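Long-range contacts in carbohydrate deacetylase Agd3 (Neosartorya fumigata, PDB 6NWZ), which probably removes N-acetyl groups from the exopolysaccharide galactosaminogalactan, is required for biofilm formation and binds zinc ions: residues D530-L535 against E575-E580; H534-R539 against V582-W587. All blocks are in the same frame, centred on the assembly; numbering follows the deposited sequence.

Interaction 1: residues D530-L535 against E575-E580; sequences DTMRHL and ETIVQE. With ZN (zinc ion), chain I.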
loop_
_atom_site.group_PDB
_atom_site.type_symbol
_atom_site.label_atom_id
_atom_site.label_comp_id
_atom_site.label_asym_id
_atom_site.label_seq_id
_atom_site.Cartn_x
_atom_site.Cartn_y
_atom_site.Cartn_z
ATOM N N ASP A 530 8.962 7.993 0.422
ATOM C CA ASP A 530 8.748 6.735 -0.277
ATOM C C ASP A 530 7.555 5.974 0.292
ATOM O O ASP A 530 6.781 5.369 -0.461
ATOM C CB ASP A 530 10.018 5.895 -0.211
ATOM C CG ASP A 530 9.902 4.627 -0.997
ATOM O OD1 ASP A 530 9.775 4.712 -2.236
ATOM O OD2 ASP A 530 9.923 3.548 -0.374
ATOM N N THR A 531 7.378 6.002 1.615
ATOM C CA THR A 531 6.265 5.275 2.215
ATOM C C THR A 531 4.932 5.974 1.973
ATOM O O THR A 531 3.900 5.305 1.843
ATOM C CB THR A 531 6.504 5.092 3.712
ATOM O OG1 THR A 531 7.818 4.560 3.919
ATOM C CG2 THR A 531 5.476 4.132 4.301
ATOM N N MET A 532 4.923 7.309 1.917
ATOM C CA MET A 532 3.699 8.011 1.545
ATOM C C MET A 532 3.275 7.655 0.125
ATOM O O MET A 532 2.078 7.531 -0.162
ATOM C CB MET A 532 3.889 9.520 1.682
ATOM C CG MET A 532 4.024 10.014 3.116
ATOM S SD MET A 532 2.655 9.541 4.185
ATOM C CE MET A 532 3.377 8.184 5.110
ATOM N N ARG A 533 4.242 7.486 -0.778
ATOM C CA ARG A 533 3.916 7.073 -2.139
ATOM C C ARG A 533 3.224 5.715 -2.150
ATOM O O ARG A 533 2.292 5.491 -2.931
ATOM C CB ARG A 533 5.185 7.042 -2.987
ATOM C CG ARG A 533 4.966 6.583 -4.409
ATOM C CD ARG A 533 6.241 6.696 -5.227
ATOM N NE ARG A 533 7.285 5.754 -4.822
ATOM C CZ ARG A 533 7.408 4.522 -5.313
ATOM N NH1 ARG A 533 6.541 4.075 -6.214
ATOM N NH2 ARG A 533 8.393 3.734 -4.901
ATOM N N HIS A 534 3.665 4.798 -1.285
ATOM C CA HIS A 534 3.018 3.493 -1.185
ATOM C C HIS A 534 1.634 3.611 -0.560
ATOM O O HIS A 534 0.647 3.103 -1.107
ATOM C CB HIS A 534 3.887 2.539 -0.364
ATOM C CG HIS A 534 5.251 2.318 -0.936
ATOM N ND1 HIS A 534 5.498 2.308 -2.291
ATOM C CD2 HIS A 534 6.444 2.098 -0.335
ATOM C CE1 HIS A 534 6.783 2.089 -2.502
ATOM N NE2 HIS A 534 7.379 1.958 -1.331
ATOM N N LEU A 535 1.546 4.285 0.593
ATOM C CA LEU A 535 0.295 4.329 1.342
ATOM C C LEU A 535 -0.756 5.167 0.624
ATOM O O LEU A 535 -1.925 4.770 0.544
ATOM C CB LEU A 535 0.549 4.867 2.751
ATOM C CG LEU A 535 1.436 4.002 3.651
ATOM C CD1 LEU A 535 1.437 4.514 5.086
ATOM C CD2 LEU A 535 0.998 2.548 3.598
ATOM N N GLU A 575 6.960 6.436 13.774
ATOM C CA GLU A 575 6.607 7.802 14.150
ATOM C C GLU A 575 6.667 8.735 12.946
ATOM O O GLU A 575 5.769 9.559 12.738
ATOM C CB GLU A 575 7.529 8.302 15.265
ATOM C CG GLU A 575 7.271 7.659 16.620
ATOM C CD GLU A 575 6.021 8.192 17.297
ATOM O OE1 GLU A 575 5.465 9.200 16.814
ATOM O OE2 GLU A 575 5.597 7.606 18.316
ATOM N N THR A 576 7.718 8.615 12.134
ATOM C CA THR A 576 7.842 9.467 10.956
ATOM C C THR A 576 6.705 9.216 9.977
ATOM O O THR A 576 6.102 10.159 9.451
ATOM C CB THR A 576 9.194 9.225 10.287
ATOM O OG1 THR A 576 10.241 9.650 11.168
ATOM C CG2 THR A 576 9.290 9.973 8.957
ATOM N N ILE A 577 6.379 7.946 9.743
ATOM C CA ILE A 577 5.394 7.604 8.725
ATOM C C ILE A 577 3.987 7.965 9.192
ATOM O O ILE A 577 3.206 8.564 8.443
ATOM C CB ILE A 577 5.525 6.114 8.359
ATOM C CG1 ILE A 577 6.462 5.945 7.161
ATOM C CG2 ILE A 577 4.171 5.485 8.077
ATOM C CD1 ILE A 577 7.871 6.472 7.380
ATOM N N VAL A 578 3.651 7.637 10.444
ATOM C CA VAL A 578 2.297 7.867 10.942
ATOM C C VAL A 578 1.997 9.357 11.032
ATOM O O VAL A 578 0.915 9.812 10.642
ATOM C CB VAL A 578 2.101 7.176 12.302
ATOM C CG1 VAL A 578 0.782 7.611 12.923
ATOM C CG2 VAL A 578 2.158 5.657 12.150
ATOM N N GLN A 579 2.940 10.141 11.554
ATOM C CA GLN A 579 2.696 11.569 11.720
ATOM C C GLN A 579 2.522 12.269 10.377
ATOM O O GLN A 579 1.694 13.179 10.250
ATOM C CB GLN A 579 3.831 12.205 12.521
ATOM C CG GLN A 579 3.895 11.713 13.960
ATOM C CD GLN A 579 4.972 12.401 14.767
ATOM O OE1 GLN A 579 5.243 13.588 14.582
ATOM N NE2 GLN A 579 5.600 11.656 15.668
ATOM N N GLU A 580 3.282 11.860 9.362
ATOM C CA GLU A 580 3.127 12.478 8.050
ATOM C C GLU A 580 1.804 12.084 7.409
ATOM O O GLU A 580 1.120 12.924 6.812
ATOM C CB GLU A 580 4.291 12.093 7.143
ATOM C CG GLU A 580 4.251 12.789 5.794
ATOM C CD GLU A 580 4.502 14.284 5.892
ATOM O OE1 GLU A 580 4.925 14.768 6.966
ATOM O OE2 GLU A 580 4.281 14.979 4.883
HETATM ZN ZN ZN I . 9.597 1.632 -0.503
#
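Thr531 and Ile577 meet where the two segments come nearest, their CA atoms 7.0 Å apart. The contact is by van der Waals packing, mostly of apolar atoms. Thr531 CG2 touches Ile577 CG1 at 3.5 Å, the two side chains lying nearly perpendicular. The methyl lies anti to the backbone N of Thr531 (chi1 -50° for OG1), which leaves OG1 beside that N, where it bonds to the carbonyl of Glu527 in its own helix. Met532 is bent at chi2 and chi3. Its CE ends 3.4 Å from the carbonyl O of Ile577, and its CG packs on Glu580 CG at 3.9 Å. Leu535 CD1 adds a looser touch on Ile577 CG2 at 4.2 Å. The carboxylate of Glu580 turns to Arg583, with which it forms a salt bridge.

The zinc ion is held within segment 530-535. Asp530 OD2 (1.9 Å) and His534 NE2 (2.4 Å) bind it, one helical turn apart. Arg533 NH2 forms a salt bridge with Asp530 OD1, met on the syn side, 3.2 Å away. The ring of His534 also stacks on Trp492. Within 575-580, Gln579 NE2 bonds to Glu575 OE1.

No hydrogen bond links the two segments, whose axes cross at -53°. The chemistry thus divides the work: van der Waals packing joins the helices, while the zinc ion ties together two side chains of one helix.

Interaction 2: residues H534-R539 against V582-W587; sequences HLLGLR and VRLVDW. With ZN (zinc ion), chain I.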
loop_
_atom_site.group_PDB
_atom_site.type_symbol
_atom_site.label_atom_id
_atom_site.label_comp_id
_atom_site.label_asym_id
_atom_site.label_seq_id
_atom_site.Cartn_x
_atom_site.Cartn_y
_atom_site.Cartn_z
ATOM N N HIS A 534 3.665 4.798 -1.285
ATOM C CA HIS A 534 3.018 3.493 -1.185
ATOM C C HIS A 534 1.634 3.611 -0.560
ATOM O O HIS A 534 0.647 3.103 -1.107
ATOM C CB HIS A 534 3.887 2.539 -0.364
ATOM C CG HIS A 534 5.251 2.318 -0.936
ATOM N ND1 HIS A 534 5.498 2.308 -2.291
ATOM C CD2 HIS A 534 6.444 2.098 -0.335
ATOM C CE1 HIS A 534 6.783 2.089 -2.502
ATOM N NE2 HIS A 534 7.379 1.958 -1.331
ATOM N N LEU A 535 1.546 4.285 0.593
ATOM C CA LEU A 535 0.295 4.329 1.342
ATOM C C LEU A 535 -0.756 5.167 0.624
ATOM O O LEU A 535 -1.925 4.770 0.544
ATOM C CB LEU A 535 0.549 4.867 2.751
ATOM C CG LEU A 535 1.436 4.002 3.651
ATOM C CD1 LEU A 535 1.437 4.514 5.086
ATOM C CD2 LEU A 535 0.998 2.548 3.598
ATOM N N LEU A 536 -0.368 6.331 0.102
ATOM C CA LEU A 536 -1.310 7.138 -0.662
ATOM C C LEU A 536 -1.633 6.522 -2.021
ATOM O O LEU A 536 -2.601 6.945 -2.662
ATOM C CB LEU A 536 -0.766 8.561 -0.825
ATOM C CG LEU A 536 -0.615 9.318 0.499
ATOM C CD1 LEU A 536 -0.064 10.720 0.301
ATOM C CD2 LEU A 536 -1.953 9.371 1.208
ATOM N N GLY A 537 -0.857 5.539 -2.468
ATOM C CA GLY A 537 -1.194 4.743 -3.627
ATOM C C GLY A 537 -2.051 3.538 -3.312
ATOM O O GLY A 537 -2.305 2.719 -4.202
ATOM N N LEU A 538 -2.492 3.405 -2.059
ATOM C CA LEU A 538 -3.371 2.322 -1.612
ATOM C C LEU A 538 -2.718 0.950 -1.776
ATOM O O LEU A 538 -3.404 -0.064 -1.931
ATOM C CB LEU A 538 -4.725 2.365 -2.329
ATOM C CG LEU A 538 -5.496 3.683 -2.219
ATOM C CD1 LEU A 538 -6.927 3.516 -2.722
ATOM C CD2 LEU A 538 -5.471 4.216 -0.792
ATOM N N ARG A 539 -1.390 0.907 -1.731
ATOM C CA ARG A 539 -0.669 -0.358 -1.736
ATOM C C ARG A 539 -0.767 -0.991 -0.351
ATOM O O ARG A 539 -0.263 -0.434 0.631
ATOM C CB ARG A 539 0.786 -0.133 -2.140
ATOM C CG ARG A 539 0.949 0.511 -3.514
ATOM C CD ARG A 539 0.662 -0.477 -4.633
ATOM N NE ARG A 539 1.727 -1.467 -4.744
ATOM C CZ ARG A 539 2.717 -1.407 -5.630
ATOM N NH1 ARG A 539 2.772 -0.409 -6.506
ATOM N NH2 ARG A 539 3.649 -2.351 -5.643
ATOM N N VAL A 582 -0.946 11.361 8.934
ATOM C CA VAL A 582 -2.012 12.087 9.615
ATOM C C VAL A 582 -1.978 13.571 9.254
ATOM O O VAL A 582 -3.016 14.243 9.255
ATOM C CB VAL A 582 -1.916 11.849 11.135
ATOM C CG1 VAL A 582 -2.805 12.809 11.888
ATOM C CG2 VAL A 582 -2.313 10.415 11.465
ATOM N N ARG A 583 -0.802 14.100 8.905
ATOM C CA ARG A 583 -0.717 15.498 8.496
ATOM C C ARG A 583 -1.410 15.749 7.160
ATOM O O ARG A 583 -1.903 16.858 6.919
ATOM C CB ARG A 583 0.743 15.928 8.413
ATOM C CG ARG A 583 0.918 17.374 8.022
ATOM C CD ARG A 583 2.380 17.722 7.876
ATOM N NE ARG A 583 2.951 17.259 6.614
ATOM C CZ ARG A 583 2.943 17.971 5.491
ATOM N NH1 ARG A 583 2.381 19.175 5.470
ATOM N NH2 ARG A 583 3.494 17.482 4.390
ATOM N N LEU A 584 -1.464 14.741 6.287
ATOM C CA LEU A 584 -2.012 14.886 4.942
ATOM C C LEU A 584 -3.486 14.508 4.834
ATOM O O LEU A 584 -4.245 15.208 4.157
ATOM C CB LEU A 584 -1.203 14.042 3.953
ATOM C CG LEU A 584 0.290 14.364 3.863
ATOM C CD1 LEU A 584 0.980 13.387 2.936
ATOM C CD2 LEU A 584 0.513 15.796 3.399
ATOM N N VAL A 585 -3.914 13.413 5.470
ATOM C CA VAL A 585 -5.272 12.901 5.345
ATOM C C VAL A 585 -5.827 12.606 6.735
ATOM O O VAL A 585 -5.096 12.555 7.725
ATOM C CB VAL A 585 -5.334 11.633 4.472
ATOM C CG1 VAL A 585 -4.764 11.902 3.089
ATOM C CG2 VAL A 585 -4.574 10.512 5.141
ATOM N N ASP A 586 -7.146 12.405 6.799
ATOM C CA ASP A 586 -7.796 11.989 8.036
ATOM C C ASP A 586 -8.247 10.532 7.991
ATOM O O ASP A 586 -9.049 10.106 8.829
ATOM C CB ASP A 586 -8.981 12.897 8.368
ATOM C CG ASP A 586 -10.052 12.884 7.297
ATOM O OD1 ASP A 586 -10.826 11.903 7.231
ATOM O OD2 ASP A 586 -10.114 13.853 6.514
ATOM N N TRP A 587 -7.743 9.756 7.036
ATOM C CA TRP A 587 -8.153 8.371 6.902
ATOM C C TRP A 587 -7.669 7.546 8.092
ATOM O O TRP A 587 -6.683 7.894 8.748
ATOM C CB TRP A 587 -7.598 7.769 5.614
ATOM C CG TRP A 587 -7.838 8.585 4.382
ATOM C CD1 TRP A 587 -8.782 9.557 4.201
ATOM C CD2 TRP A 587 -7.111 8.498 3.153
ATOM N NE1 TRP A 587 -8.685 10.077 2.933
ATOM C CE2 TRP A 587 -7.665 9.443 2.270
ATOM C CE3 TRP A 587 -6.042 7.711 2.715
ATOM C CZ2 TRP A 587 -7.187 9.622 0.976
ATOM C CZ3 TRP A 587 -5.569 7.890 1.432
ATOM C CH2 TRP A 587 -6.141 8.837 0.577
HETATM ZN ZN ZN I . 9.597 1.632 -0.503
#
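Leu536 carries most of this contact, reaching Leu584, Val585 and Trp587 with its two methyls. CD1 meets Leu584 CD1 at 3.9 Å. CD2 lies 3.9 Å from Trp587 CZ3 and 4.2 Å from Val585 CG1. Leu536 CG is anti to its carbonyl carbon (chi1 -64°). A chi2 of 180° then carries CD1 straight out to Leu584, while CD2 branches toward Trp587 and Val585. This is the tight part. It is buried and wholly apolar.

The indole of Trp587 is backed by its own segment. Val585 CB sits 3.7 Å above the ring, over its centre. Leu536 and Leu538 approach the ring obliquely at CZ3. The indole NE1 is bonded to the carbonyl O of Ala156, and Arg246 makes a cation-pi contact with the ring.

The looser part begins at Leu538, whose CD2 stays 4.3 Å from Trp587 CZ3. Leu538 has positive phi (62°) and is the C' residue of a Schellman motif, with Arg539 N bonded to His534 O and Leu538 N to Leu535 O. This turn ends the helix. On the solvent side, Asp586 is partly exposed, and its OD1 bonds to Ser660 OG.

The contact thus joins the C-terminal ends of helices 520-536 and 569-584 and the loops that follow. Val585 is the first residue of its segment to leave the helical conformation. Helix 224-237 packs against the contact through Tyr228, which touches both Leu536 and Leu584. Helix 34-47 meets Leu538 through Ala46 and Tyr47.

In the fold
Interactions 1 and 2 are successive parts of one packing between helices 520-536 and 569-584. Their centres lie about 7 Å apart. The first segments overlap at His534 and Leu535, and the second segments follow each other along the chain, so both contacts run in the same order. Interaction 1 joins the helix bodies, and interaction 2 joins their C-terminal ends and the turns that follow. Both lie within the deacetylase domain. Tyr543 of strand 542-546, in the sheet that also holds strand 252-257, touches His534 and Leu535. Helix 520-536 therefore packs on this sheet, while interaction 2 also meets helices 34-47 and 224-237 from the N-terminal part of the chain.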